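Local coordinates for intracellular protein transport protein USO1 (Saccharomyces cerevisiae S288c, PDB 6LSU), which is required for protein transport from the endoplasmic reticulum to the Golgi complex, this chain being the globular head of a vesicle tether with a long coiled-coil tail, at residues 47-52 and 88-93; 150-155 and 189-194; 194-199 and 226-231. All blocks are in the same frame, centred on the assembly; numbering follows the deposited sequence.

Overall arrangement
The three contacts follow one another along the N-terminal part of a largely helical armadillo-repeat head. Contact 1 joins helices 38-54 and 78-91 and has its centre about 25 Å from that of contact 2 without touching it. Contacts 2 and 3 are direct neighbours, their centres about 11 Å apart: helix 191-198 meets helix 145-154 in one and helix 222-229 in the other, and Thr194 closes segment 189-194 and opens segment 194-199, though it packs across contact 2 only. All three are mostly buried, each with one partly exposed participant (Lys49, Thr194, Glu231). Their chemistry shifts from a serine among aliphatic groups, through a tryptophan edge against serine and threonine, to a valine covered by a glutamate stem.

Contact 1. Residues 47-52 and 88-93; sequences GLKAFS and ILILFI
Ser52 of helix 38-54 faces two branched side chains of helix 78-91, its CA lying 6.1 Å from the CA of Leu91. Its CB meets CD2 of Leu91 at 3.7 Å and, a little farther off, CG2 of Ile90. One atom on, OG touches the same Leu91 methyl, CD2, at 3.6 Å. This hydroxyl lies beside its own backbone N (chi1 -61°), where it can turn back along the helix and bond to Leu48 O, 2.9 Å from Ser52 OG. The hydroxyl stands above the plane of that carbonyl, and Leu48 O also accepts the backbone N of Ser52. The polar tip is thus satisfied within its own helix and presents little but packing surface to the leucine. The partly exposed Lys49 crosses Ile90 at about a right angle, its CG 4.2 Å from Ile90 CD1; the ammonium end forms a salt bridge with Glu86. Ser52, Ile90 and Leu91 lie in the first armadillo repeat. Helix 56-73 packs on both segments, Val59 against Ser52 and Leu68 against Ile88, while helix 132-143 packs on Leu91 through Ile137, and helix 160-174 on Ile88 and Leu89 through Leu169.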
ATOM      1  N   GLY A  47     -37.463 -35.838  -4.036  1.00 67.36           N
ATOM      2  CA  GLY A  47     -38.588 -35.385  -3.205  1.00 66.83           C
ATOM      3  C   GLY A  47     -38.122 -34.405  -2.152  1.00 62.97           C
ATOM      4  O   GLY A  47     -38.729 -33.341  -2.017  1.00 71.25           O
ATOM      5  N   LEU A  48     -37.032 -34.712  -1.462  1.00 63.46           N
ATOM      6  CA  LEU A  48     -36.462 -33.793  -0.448  1.00 69.13           C
ATOM      7  C   LEU A  48     -35.984 -32.510  -1.144  1.00 75.40           C
ATOM      8  O   LEU A  48     -36.237 -31.394  -0.603  1.00 67.82           O
ATOM      9  CB  LEU A  48     -35.338 -34.509   0.318  1.00 68.95           C
ATOM     10  CG  LEU A  48     -35.798 -35.384   1.483  1.00 67.33           C
ATOM     11  CD1 LEU A  48     -34.602 -35.976   2.228  1.00 67.84           C
ATOM     12  CD2 LEU A  48     -36.681 -34.587   2.431  1.00 65.98           C
ATOM     13  N   LYS A  49     -35.339 -32.657  -2.311  1.00 74.82           N
ATOM     14  CA  LYS A  49     -34.736 -31.520  -3.057  1.00 72.35           C
ATOM     15  C   LYS A  49     -35.831 -30.481  -3.321  1.00 69.13           C
ATOM     16  O   LYS A  49     -35.599 -29.285  -3.060  1.00 69.13           O
ATOM     17  CB  LYS A  49     -34.084 -32.056  -4.334  1.00 81.34           C
ATOM     18  CG  LYS A  49     -33.253 -31.052  -5.109  1.00 79.86           C
ATOM     19  CD  LYS A  49     -32.641 -31.646  -6.356  1.00 84.95           C
ATOM     20  CE  LYS A  49     -32.606 -30.622  -7.480  1.00 96.26           C
ATOM     21  NZ  LYS A  49     -32.438 -31.245  -8.814  1.00 95.80           N
ATOM     22  N   ALA A  50     -37.016 -30.915  -3.746  1.00 61.34           N
ATOM     23  CA  ALA A  50     -38.176 -30.022  -3.978  1.00 71.72           C
ATOM     24  C   ALA A  50     -38.558 -29.279  -2.682  1.00 77.63           C
ATOM     25  O   ALA A  50     -38.737 -28.046  -2.713  1.00 84.07           O
ATOM     26  CB  ALA A  50     -39.335 -30.802  -4.566  1.00 69.76           C
ATOM     27  N   PHE A  51     -38.692 -29.975  -1.554  1.00 81.18           N
ATOM     28  CA  PHE A  51     -39.098 -29.333  -0.265  1.00 78.54           C
ATOM     29  C   PHE A  51     -38.009 -28.380   0.271  1.00 72.24           C
ATOM     30  O   PHE A  51     -38.321 -27.489   1.130  1.00 73.23           O
ATOM     31  CB  PHE A  51     -39.421 -30.398   0.793  1.00 80.49           C
ATOM     32  CG  PHE A  51     -40.793 -30.998   0.631  1.00 80.04           C
ATOM     33  CD1 PHE A  51     -41.921 -30.236   0.908  1.00 83.35           C
ATOM     34  CD2 PHE A  51     -40.963 -32.287   0.151  1.00 75.40           C
ATOM     35  CE1 PHE A  51     -43.197 -30.756   0.727  1.00 79.62           C
ATOM     36  CE2 PHE A  51     -42.235 -32.802  -0.035  1.00 78.68           C
ATOM     37  CZ  PHE A  51     -43.351 -32.033   0.252  1.00 79.68           C
ATOM     38  N   SER A  52     -36.764 -28.577  -0.159  1.00 61.55           N
ATOM     39  CA  SER A  52     -35.602 -27.789   0.310  1.00 70.53           C
ATOM     40  C   SER A  52     -35.776 -26.313  -0.017  1.00 72.85           C
ATOM     41  O   SER A  52     -35.243 -25.498   0.754  1.00 73.72           O
ATOM     42  CB  SER A  52     -34.311 -28.321  -0.211  1.00 65.49           C
ATOM     43  OG  SER A  52     -34.151 -29.648   0.261  1.00 72.42           O
ATOM     44  N   ILE A  88     -27.848 -30.513  -0.657  1.00 53.33           N
ATOM     45  CA  ILE A  88     -27.087 -29.879   0.456  1.00 55.91           C
ATOM     46  C   ILE A  88     -26.807 -28.411   0.137  1.00 61.15           C
ATOM     47  O   ILE A  88     -26.931 -27.549   1.050  1.00 62.19           O
ATOM     48  CB  ILE A  88     -25.790 -30.624   0.771  1.00 56.89           C
ATOM     49  CG1 ILE A  88     -26.088 -32.087   1.095  1.00 55.90           C
ATOM     50  CG2 ILE A  88     -25.064 -29.921   1.928  1.00 61.33           C
ATOM     51  CD1 ILE A  88     -24.836 -32.888   1.387  1.00 59.63           C
ATOM     52  N   LEU A  89     -26.396 -28.147  -1.110  1.00 62.38           N
ATOM     53  CA  LEU A  89     -26.054 -26.787  -1.586  1.00 56.26           C
ATOM     54  C   LEU A  89     -27.294 -25.908  -1.506  1.00 55.65           C
ATOM     55  O   LEU A  89     -27.173 -24.731  -1.150  1.00 54.68           O
ATOM     56  CB  LEU A  89     -25.504 -26.868  -3.012  1.00 53.93           C
ATOM     57  CG  LEU A  89     -24.024 -27.232  -3.046  1.00 52.97           C
ATOM     58  CD1 LEU A  89     -23.528 -27.534  -4.446  1.00 51.92           C
ATOM     59  CD2 LEU A  89     -23.219 -26.120  -2.413  1.00 53.21           C
ATOM     60  N   ILE A  90     -28.461 -26.461  -1.820  1.00 55.84           N
ATOM     61  CA  ILE A  90     -29.697 -25.635  -1.713  1.00 57.86           C
ATOM     62  C   ILE A  90     -29.901 -25.293  -0.238  1.00 60.17           C
ATOM     63  O   ILE A  90     -30.169 -24.111   0.113  1.00 63.83           O
ATOM     64  CB  ILE A  90     -30.900 -26.347  -2.304  1.00 55.46           C
ATOM     65  CG1 ILE A  90     -30.695 -26.544  -3.814  1.00 57.28           C
ATOM     66  CG2 ILE A  90     -32.155 -25.564  -1.943  1.00 54.44           C
ATOM     67  CD1 ILE A  90     -31.893 -27.150  -4.526  1.00 58.43           C
ATOM     68  N   LEU A  91     -29.669 -26.282   0.615  1.00 62.95           N
ATOM     69  CA  LEU A  91     -29.985 -26.154   2.053  1.00 64.41           C
ATOM     70  C   LEU A  91     -29.064 -25.119   2.699  1.00 61.44           C
ATOM     71  O   LEU A  91     -29.534 -24.404   3.633  1.00 64.02           O
ATOM     72  CB  LEU A  91     -29.874 -27.516   2.721  1.00 65.64           C
ATOM     73  CG  LEU A  91     -30.981 -28.511   2.384  1.00 63.54           C
ATOM     74  CD1 LEU A  91     -30.658 -29.859   3.017  1.00 63.30           C
ATOM     75  CD2 LEU A  91     -32.325 -27.998   2.853  1.00 63.95           C
ATOM     76  N   PHE A  92     -27.857 -24.951   2.172  1.00 58.01           N
ATOM     77  CA  PHE A  92     -26.801 -24.147   2.842  1.00 62.02           C
ATOM     78  C   PHE A  92     -27.272 -22.751   3.303  1.00 55.74           C
ATOM     79  O   PHE A  92     -26.841 -22.329   4.402  1.00 56.95           O
ATOM     80  CB  PHE A  92     -25.526 -24.016   2.021  1.00 63.46           C
ATOM     81  CG  PHE A  92     -24.353 -23.787   2.941  1.00 67.97           C
ATOM     82  CD1 PHE A  92     -23.817 -24.845   3.644  1.00 71.34           C
ATOM     83  CD2 PHE A  92     -23.861 -22.517   3.193  1.00 66.35           C
ATOM     84  CE1 PHE A  92     -22.780 -24.654   4.546  1.00 71.54           C
ATOM     85  CE2 PHE A  92     -22.802 -22.331   4.068  1.00 69.42           C
ATOM     86  CZ  PHE A  92     -22.271 -23.397   4.756  1.00 66.00           C
ATOM     87  N   ILE A  93     -28.121 -22.065   2.546  1.00 58.88           N
ATOM     88  CA  ILE A  93     -28.583 -20.678   2.869  1.00 63.90           C
ATOM     89  C   ILE A  93     -30.013 -20.541   2.390  1.00 65.02           C
ATOM     90  O   ILE A  93     -30.299 -21.128   1.333  1.00 65.17           O
ATOM     91  CB  ILE A  93     -27.657 -19.614   2.245  1.00 70.11           C
ATOM     92  CG1 ILE A  93     -26.274 -19.659   2.904  1.00 77.73           C
ATOM     93  CG2 ILE A  93     -28.272 -18.229   2.327  1.00 76.30           C
ATOM     94  CD1 ILE A  93     -25.253 -18.787   2.269  1.00 83.93           C
TER

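Contact 2. Residues 150-155 and 189-194; sequences LLVEFW and PTSIST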
ATOM      1  N   LEU A 150     -14.443 -38.120   1.629  1.00 61.67           N
ATOM      2  CA  LEU A 150     -15.332 -38.672   0.561  1.00 65.01           C
ATOM      3  C   LEU A 150     -15.441 -37.630  -0.559  1.00 73.66           C
ATOM      4  O   LEU A 150     -15.128 -37.964  -1.746  1.00 76.33           O
ATOM      5  CB  LEU A 150     -16.724 -38.993   1.121  1.00 75.58           C
ATOM      6  CG  LEU A 150     -17.759 -39.439   0.088  1.00 76.89           C
ATOM      7  CD1 LEU A 150     -17.380 -40.772  -0.504  1.00 81.67           C
ATOM      8  CD2 LEU A 150     -19.143 -39.521   0.685  1.00 79.94           C
ATOM      9  N   LEU A 151     -15.825 -36.396  -0.192  1.00 71.72           N
ATOM     10  CA  LEU A 151     -15.921 -35.240  -1.126  1.00 69.32           C
ATOM     11  C   LEU A 151     -14.619 -35.142  -1.924  1.00 63.32           C
ATOM     12  O   LEU A 151     -14.639 -35.017  -3.198  1.00 60.84           O
ATOM     13  CB  LEU A 151     -16.161 -33.950  -0.342  1.00 64.13           C
ATOM     14  CG  LEU A 151     -17.543 -33.813   0.272  1.00 60.52           C
ATOM     15  CD1 LEU A 151     -17.627 -32.539   1.075  1.00 58.14           C
ATOM     16  CD2 LEU A 151     -18.633 -33.872  -0.775  1.00 61.67           C
ATOM     17  N   VAL A 152     -13.500 -35.227  -1.224  1.00 59.43           N
ATOM     18  CA  VAL A 152     -12.210 -35.139  -1.958  1.00 67.40           C
ATOM     19  C   VAL A 152     -12.139 -36.279  -2.986  1.00 70.82           C
ATOM     20  O   VAL A 152     -11.764 -36.025  -4.131  1.00 70.24           O
ATOM     21  CB  VAL A 152     -11.040 -35.146  -0.988  1.00 64.66           C
ATOM     22  CG1 VAL A 152      -9.734 -35.288  -1.754  1.00 64.53           C
ATOM     23  CG2 VAL A 152     -11.080 -33.891  -0.131  1.00 64.93           C
ATOM     24  N   GLU A 153     -12.598 -37.480  -2.621  1.00 89.49           N
ATOM     25  CA  GLU A 153     -12.497 -38.681  -3.498  1.00 83.59           C
ATOM     26  C   GLU A 153     -13.419 -38.499  -4.703  1.00 73.69           C
ATOM     27  O   GLU A 153     -13.025 -38.990  -5.765  1.00 70.63           O
ATOM     28  CB  GLU A 153     -12.752 -39.972  -2.715  1.00 98.23           C
ATOM     29  CG  GLU A 153     -11.708 -41.050  -2.991  1.00111.07           C
ATOM     30  CD  GLU A 153     -10.294 -40.726  -2.510  1.00123.72           C
ATOM     31  OE1 GLU A 153      -9.343 -40.780  -3.348  1.00128.90           O
ATOM     32  OE2 GLU A 153     -10.139 -40.424  -1.300  1.00123.06           O
ATOM     33  N   PHE A 154     -14.524 -37.742  -4.572  1.00 70.33           N
ATOM     34  CA  PHE A 154     -15.442 -37.363  -5.685  1.00 67.24           C
ATOM     35  C   PHE A 154     -14.734 -36.642  -6.856  1.00 71.72           C
ATOM     36  O   PHE A 154     -15.283 -36.631  -7.984  1.00 72.29           O
ATOM     37  CB  PHE A 154     -16.581 -36.465  -5.187  1.00 70.43           C
ATOM     38  CG  PHE A 154     -17.672 -37.170  -4.419  1.00 72.47           C
ATOM     39  CD1 PHE A 154     -17.833 -38.551  -4.498  1.00 74.35           C
ATOM     40  CD2 PHE A 154     -18.593 -36.444  -3.682  1.00 71.94           C
ATOM     41  CE1 PHE A 154     -18.844 -39.183  -3.792  1.00 75.03           C
ATOM     42  CE2 PHE A 154     -19.623 -37.082  -3.004  1.00 75.30           C
ATOM     43  CZ  PHE A 154     -19.739 -38.456  -3.048  1.00 70.03           C
ATOM     44  N   TRP A 155     -13.577 -36.009  -6.642  1.00 68.89           N
ATOM     45  CA  TRP A 155     -12.835 -35.347  -7.745  1.00 72.45           C
ATOM     46  C   TRP A 155     -12.292 -36.383  -8.738  1.00 79.23           C
ATOM     47  O   TRP A 155     -11.877 -35.986  -9.829  1.00 81.80           O
ATOM     48  CB  TRP A 155     -11.732 -34.418  -7.215  1.00 67.70           C
ATOM     49  CG  TRP A 155     -12.274 -33.175  -6.571  1.00 63.63           C
ATOM     50  CD1 TRP A 155     -13.451 -32.533  -6.882  1.00 60.10           C
ATOM     51  CD2 TRP A 155     -11.707 -32.465  -5.457  1.00 57.08           C
ATOM     52  NE1 TRP A 155     -13.620 -31.446  -6.058  1.00 62.02           N
ATOM     53  CE2 TRP A 155     -12.551 -31.363  -5.192  1.00 62.52           C
ATOM     54  CE3 TRP A 155     -10.559 -32.619  -4.686  1.00 63.61           C
ATOM     55  CZ2 TRP A 155     -12.285 -30.438  -4.179  1.00 66.07           C
ATOM     56  CZ3 TRP A 155     -10.273 -31.687  -3.703  1.00 67.51           C
ATOM     57  CH2 TRP A 155     -11.137 -30.619  -3.437  1.00 68.07           C
ATOM     58  N   PRO A 189      -3.536 -36.924   3.271  1.00117.72           N
ATOM     59  CA  PRO A 189      -2.399 -36.586   2.405  1.00119.49           C
ATOM     60  C   PRO A 189      -2.929 -36.689   0.970  1.00115.42           C
ATOM     61  O   PRO A 189      -4.049 -37.139   0.849  1.00120.35           O
ATOM     62  CB  PRO A 189      -1.357 -37.665   2.719  1.00121.67           C
ATOM     63  CG  PRO A 189      -2.203 -38.844   3.174  1.00122.68           C
ATOM     64  CD  PRO A 189      -3.355 -38.224   3.940  1.00119.37           C
ATOM     65  N   THR A 190      -2.177 -36.276  -0.055  1.00104.52           N
ATOM     66  CA  THR A 190      -2.621 -36.326  -1.479  1.00101.09           C
ATOM     67  C   THR A 190      -3.736 -35.285  -1.760  1.00 87.22           C
ATOM     68  O   THR A 190      -3.972 -34.990  -2.941  1.00 87.95           O
ATOM     69  CB  THR A 190      -3.057 -37.756  -1.856  1.00101.63           C
ATOM     70  OG1 THR A 190      -3.682 -37.713  -3.138  1.00107.28           O
ATOM     71  CG2 THR A 190      -4.051 -38.406  -0.916  1.00 99.80           C
ATOM     72  N   SER A 191      -4.384 -34.732  -0.728  1.00 82.46           N
ATOM     73  CA  SER A 191      -5.607 -33.878  -0.784  1.00 74.96           C
ATOM     74  C   SER A 191      -5.363 -32.575  -1.576  1.00 78.66           C
ATOM     75  O   SER A 191      -6.143 -32.258  -2.542  1.00 69.97           O
ATOM     76  CB  SER A 191      -6.020 -33.588   0.609  1.00 73.41           C
ATOM     77  OG  SER A 191      -7.258 -32.924   0.632  1.00 92.27           O
ATOM     78  N   ILE A 192      -4.307 -31.842  -1.199  1.00 72.56           N
ATOM     79  CA  ILE A 192      -3.857 -30.577  -1.846  1.00 70.67           C
ATOM     80  C   ILE A 192      -3.431 -30.871  -3.300  1.00 72.90           C
ATOM     81  O   ILE A 192      -3.875 -30.165  -4.235  1.00 78.17           O
ATOM     82  CB  ILE A 192      -2.716 -29.944  -1.019  1.00 76.29           C
ATOM     83  CG1 ILE A 192      -3.104 -29.624   0.436  1.00 77.04           C
ATOM     84  CG2 ILE A 192      -2.150 -28.741  -1.748  1.00 76.34           C
ATOM     85  CD1 ILE A 192      -4.461 -28.943   0.616  1.00 84.74           C
ATOM     86  N   SER A 193      -2.591 -31.878  -3.522  1.00 75.10           N
ATOM     87  CA  SER A 193      -2.030 -32.185  -4.866  1.00 76.32           C
ATOM     88  C   SER A 193      -3.195 -32.315  -5.829  1.00 68.46           C
ATOM     89  O   SER A 193      -3.067 -31.871  -6.975  1.00 68.24           O
ATOM     90  CB  SER A 193      -1.183 -33.434  -4.909  1.00 71.23           C
ATOM     91  OG  SER A 193      -0.702 -33.729  -3.619  1.00 86.93           O
ATOM     92  N   THR A 194      -4.264 -32.930  -5.341  1.00 65.13           N
ATOM     93  CA  THR A 194      -5.482 -33.230  -6.130  1.00 72.72           C
ATOM     94  C   THR A 194      -6.160 -31.916  -6.486  1.00 67.04           C
ATOM     95  O   THR A 194      -6.357 -31.741  -7.673  1.00 65.21           O
ATOM     96  CB  THR A 194      -6.433 -34.185  -5.388  1.00 70.72           C
ATOM     97  OG1 THR A 194      -5.729 -35.396  -5.147  1.00 68.87           O
ATOM     98  CG2 THR A 194      -7.689 -34.482  -6.171  1.00 67.77           C
TER
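Trp155 turns the edge of its indole to Thr194, with CE3 3.7 Å from the methyl CG2, which lies near the ring plane. The same methyl also lies 4.2 Å from CB of Trp155, so it sits beside the root of the indole and the six-membered ring together. Farther along this edge, CZ3 approaches the backbone Ser191 O at 4.3 Å, again near the plane. CA of Val152 stands over one indole face, offset toward the rim. Around the ring, helix 160-174 supplies Thr166, Ile167 and Leu170, and Met195 and Leu198 of helix 191-198 also touch it.

Thr194 offers its methyl because CG2 is anti to the backbone N while OG1 lies on the other branch (chi1 -60°). From there OG1 bonds to Thr190 O at 2.8 Å, tilted 34° from the carbonyl plane. The backbone N of Thr194 reaches this oxygen from the opposite face, so two bonds hold the first turn of helix 191-198.

One turn before the tryptophan, Val152 spreads both methyls before the hydroxyl of Ser191: CG2 is 4.0 Å from Ser191 OG, and CG1 only slightly farther. That hydroxyl has a weak hydrogen bond to Leu185 O.

Helix 145-154 of the second armadillo repeat is thereby set against helix 191-198 of the third. Each polar side chain at this join is bonded on its own side, Thr194 to Thr190 and Ser191 weakly to Leu185, so the join is made by van der Waals packing of methyls and indole edge, with Ser191 OG and O lying alongside without bonding to segment 150-155.

Contact 3. Residues 194-199 and 226-231; sequences TMVSLL and KLVAFE
Val196 and Glu231 carry this join between consecutive armadillo repeats, where helix 191-198 of the third repeat meets segment 226-231 of the fourth, on helix 222-229 and the turn after it. Val196 loses the most surface, pointing toward segment 226-231 with both methyls set against CB of Glu231. CG2 comes to 3.6 Å from Glu231 CB, and CG1 lies 3.7 Å from that same carbon. CG1 also packs against the backbone Glu231 O. Only the aliphatic part of the glutamate is used against the valine: the chain bends at chi2 (-52°), and in the carboxylate beyond it OE2 is in a weak hydrogen bond with Ser193 OG, one turn earlier on the facing helix. The partly exposed glutamate therefore covers an apolar residue with its methylenes while OE2 turns to Ser193. Helix 233-244 adds Arg236, whose side chain touches Val196 and whose NE bonds weakly to Glu231 O. Val228, one turn before the glutamate, is the lesser partner and also packs on Val218 and Ile233. Its link to the facing helix within segment 194-199 is a loose methyl contact, Val228 CG1 to Val196 CG2 at 4.5 Å.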
ATOM      1  N   THR A 194      -4.264 -32.930  -5.341  1.00 65.13           N
ATOM      2  CA  THR A 194      -5.482 -33.230  -6.130  1.00 72.72           C
ATOM      3  C   THR A 194      -6.160 -31.916  -6.486  1.00 67.04           C
ATOM      4  O   THR A 194      -6.357 -31.741  -7.673  1.00 65.21           O
ATOM      5  CB  THR A 194      -6.433 -34.185  -5.388  1.00 70.72           C
ATOM      6  OG1 THR A 194      -5.729 -35.396  -5.147  1.00 68.87           O
ATOM      7  CG2 THR A 194      -7.689 -34.482  -6.171  1.00 67.77           C
ATOM      8  N   MET A 195      -6.465 -31.072  -5.472  1.00 70.27           N
ATOM      9  CA  MET A 195      -6.960 -29.670  -5.621  1.00 68.59           C
ATOM     10  C   MET A 195      -6.143 -28.898  -6.663  1.00 67.36           C
ATOM     11  O   MET A 195      -6.734 -28.380  -7.641  1.00 70.81           O
ATOM     12  CB  MET A 195      -6.848 -28.918  -4.302  1.00 68.36           C
ATOM     13  CG  MET A 195      -8.151 -28.623  -3.666  1.00 68.95           C
ATOM     14  SD  MET A 195      -7.852 -27.398  -2.363  1.00 79.37           S
ATOM     15  CE  MET A 195      -9.030 -28.047  -1.165  1.00 76.43           C
ATOM     16  N   VAL A 196      -4.826 -28.844  -6.487  1.00 64.24           N
ATOM     17  CA  VAL A 196      -3.962 -28.137  -7.474  1.00 72.64           C
ATOM     18  C   VAL A 196      -4.242 -28.729  -8.870  1.00 75.29           C
ATOM     19  O   VAL A 196      -4.321 -27.937  -9.859  1.00 74.04           O
ATOM     20  CB  VAL A 196      -2.476 -28.200  -7.091  1.00 68.35           C
ATOM     21  CG1 VAL A 196      -1.611 -27.644  -8.206  1.00 69.41           C
ATOM     22  CG2 VAL A 196      -2.196 -27.484  -5.782  1.00 64.43           C
ATOM     23  N   SER A 197      -4.489 -30.036  -8.959  1.00 70.67           N
ATOM     24  CA  SER A 197      -4.696 -30.728 -10.260  1.00 71.29           C
ATOM     25  C   SER A 197      -6.009 -30.280 -10.898  1.00 68.98           C
ATOM     26  O   SER A 197      -6.044 -30.270 -12.165  1.00 69.09           O
ATOM     27  CB  SER A 197      -4.622 -32.222 -10.142  1.00 75.96           C
ATOM     28  OG  SER A 197      -3.385 -32.616  -9.535  1.00 91.22           O
ATOM     29  N   LEU A 198      -7.023 -29.886 -10.098  1.00 61.06           N
ATOM     30  CA  LEU A 198      -8.298 -29.325 -10.643  1.00 59.00           C
ATOM     31  C   LEU A 198      -8.003 -28.178 -11.636  1.00 57.16           C
ATOM     32  O   LEU A 198      -8.763 -27.989 -12.543  1.00 59.46           O
ATOM     33  CB  LEU A 198      -9.203 -28.863  -9.509  1.00 64.30           C
ATOM     34  CG  LEU A 198      -9.698 -29.930  -8.543  1.00 66.01           C
ATOM     35  CD1 LEU A 198     -10.375 -29.262  -7.370  1.00 63.70           C
ATOM     36  CD2 LEU A 198     -10.656 -30.908  -9.241  1.00 63.23           C
ATOM     37  N   LEU A 199      -6.857 -27.489 -11.520  1.00 62.47           N
ATOM     38  CA  LEU A 199      -6.410 -26.376 -12.408  1.00 62.22           C
ATOM     39  C   LEU A 199      -6.143 -26.879 -13.814  1.00 65.54           C
ATOM     40  O   LEU A 199      -6.153 -26.023 -14.699  1.00 75.38           O
ATOM     41  CB  LEU A 199      -5.138 -25.707 -11.878  1.00 59.57           C
ATOM     42  CG  LEU A 199      -5.302 -24.889 -10.608  1.00 60.10           C
ATOM     43  CD1 LEU A 199      -3.985 -24.359 -10.104  1.00 59.81           C
ATOM     44  CD2 LEU A 199      -6.262 -23.759 -10.870  1.00 68.17           C
ATOM     45  N   LYS A 226       3.084 -24.002   1.995  1.00 85.16           N
ATOM     46  CA  LYS A 226       4.259 -24.834   1.608  1.00 86.54           C
ATOM     47  C   LYS A 226       3.739 -26.043   0.818  1.00 80.52           C
ATOM     48  O   LYS A 226       4.277 -26.335  -0.286  1.00 77.22           O
ATOM     49  CB  LYS A 226       5.124 -25.158   2.838  1.00 94.91           C
ATOM     50  CG  LYS A 226       5.828 -23.944   3.470  1.00107.99           C
ATOM     51  CD  LYS A 226       7.278 -23.673   2.999  1.00113.16           C
ATOM     52  CE  LYS A 226       7.402 -23.325   1.522  1.00118.61           C
ATOM     53  NZ  LYS A 226       8.786 -23.423   0.992  1.00116.44           N
ATOM     54  N   LEU A 227       2.658 -26.650   1.283  1.00 71.84           N
ATOM     55  CA  LEU A 227       2.041 -27.800   0.576  1.00 77.80           C
ATOM     56  C   LEU A 227       1.661 -27.436  -0.862  1.00 77.72           C
ATOM     57  O   LEU A 227       1.860 -28.299  -1.760  1.00 74.26           O
ATOM     58  CB  LEU A 227       0.816 -28.272   1.364  1.00 82.81           C
ATOM     59  CG  LEU A 227       1.103 -29.421   2.325  1.00 79.18           C
ATOM     60  CD1 LEU A 227      -0.089 -29.682   3.221  1.00 81.09           C
ATOM     61  CD2 LEU A 227       1.496 -30.663   1.544  1.00 76.68           C
ATOM     62  N   VAL A 228       1.102 -26.230  -1.075  1.00 77.58           N
ATOM     63  CA  VAL A 228       0.595 -25.820  -2.417  1.00 74.63           C
ATOM     64  C   VAL A 228       1.809 -25.505  -3.292  1.00 76.04           C
ATOM     65  O   VAL A 228       1.835 -25.943  -4.473  1.00 68.39           O
ATOM     66  CB  VAL A 228      -0.385 -24.636  -2.328  1.00 78.53           C
ATOM     67  CG1 VAL A 228      -0.504 -23.922  -3.660  1.00 78.59           C
ATOM     68  CG2 VAL A 228      -1.758 -25.086  -1.859  1.00 75.43           C
ATOM     69  N   ALA A 229       2.777 -24.786  -2.721  1.00 76.54           N
ATOM     70  CA  ALA A 229       4.014 -24.343  -3.403  1.00 81.72           C
ATOM     71  C   ALA A 229       4.739 -25.526  -4.053  1.00 80.57           C
ATOM     72  O   ALA A 229       5.293 -25.337  -5.135  1.00 78.67           O
ATOM     73  CB  ALA A 229       4.902 -23.640  -2.416  1.00 82.05           C
ATOM     74  N   PHE A 230       4.737 -26.704  -3.409  1.00 89.55           N
ATOM     75  CA  PHE A 230       5.499 -27.892  -3.882  1.00 90.08           C
ATOM     76  C   PHE A 230       4.785 -28.521  -5.072  1.00 81.24           C
ATOM     77  O   PHE A 230       5.405 -29.387  -5.737  1.00 87.65           O
ATOM     78  CB  PHE A 230       5.729 -28.921  -2.772  1.00103.62           C
ATOM     79  CG  PHE A 230       6.539 -28.422  -1.599  1.00115.77           C
ATOM     80  CD1 PHE A 230       7.243 -27.220  -1.665  1.00118.58           C
ATOM     81  CD2 PHE A 230       6.602 -29.161  -0.424  1.00116.74           C
ATOM     82  CE1 PHE A 230       7.969 -26.760  -0.575  1.00123.58           C
ATOM     83  CE2 PHE A 230       7.336 -28.703   0.660  1.00123.25           C
ATOM     84  CZ  PHE A 230       8.017 -27.504   0.584  1.00125.11           C
ATOM     85  N   GLU A 231       3.565 -28.062  -5.367  1.00 75.40           N
ATOM     86  CA  GLU A 231       2.712 -28.611  -6.459  1.00 75.58           C
ATOM     87  C   GLU A 231       2.902 -27.814  -7.763  1.00 72.88           C
ATOM     88  O   GLU A 231       2.007 -27.883  -8.669  1.00 76.26           O
ATOM     89  CB  GLU A 231       1.249 -28.638  -6.012  1.00 79.26           C
ATOM     90  CG  GLU A 231       1.000 -29.623  -4.873  1.00 82.95           C
ATOM     91  CD  GLU A 231       1.526 -31.025  -5.173  1.00 87.74           C
ATOM     92  OE1 GLU A 231       1.421 -31.458  -6.366  1.00 81.73           O
ATOM     93  OE2 GLU A 231       2.050 -31.680  -4.226  1.00 87.50           O
TER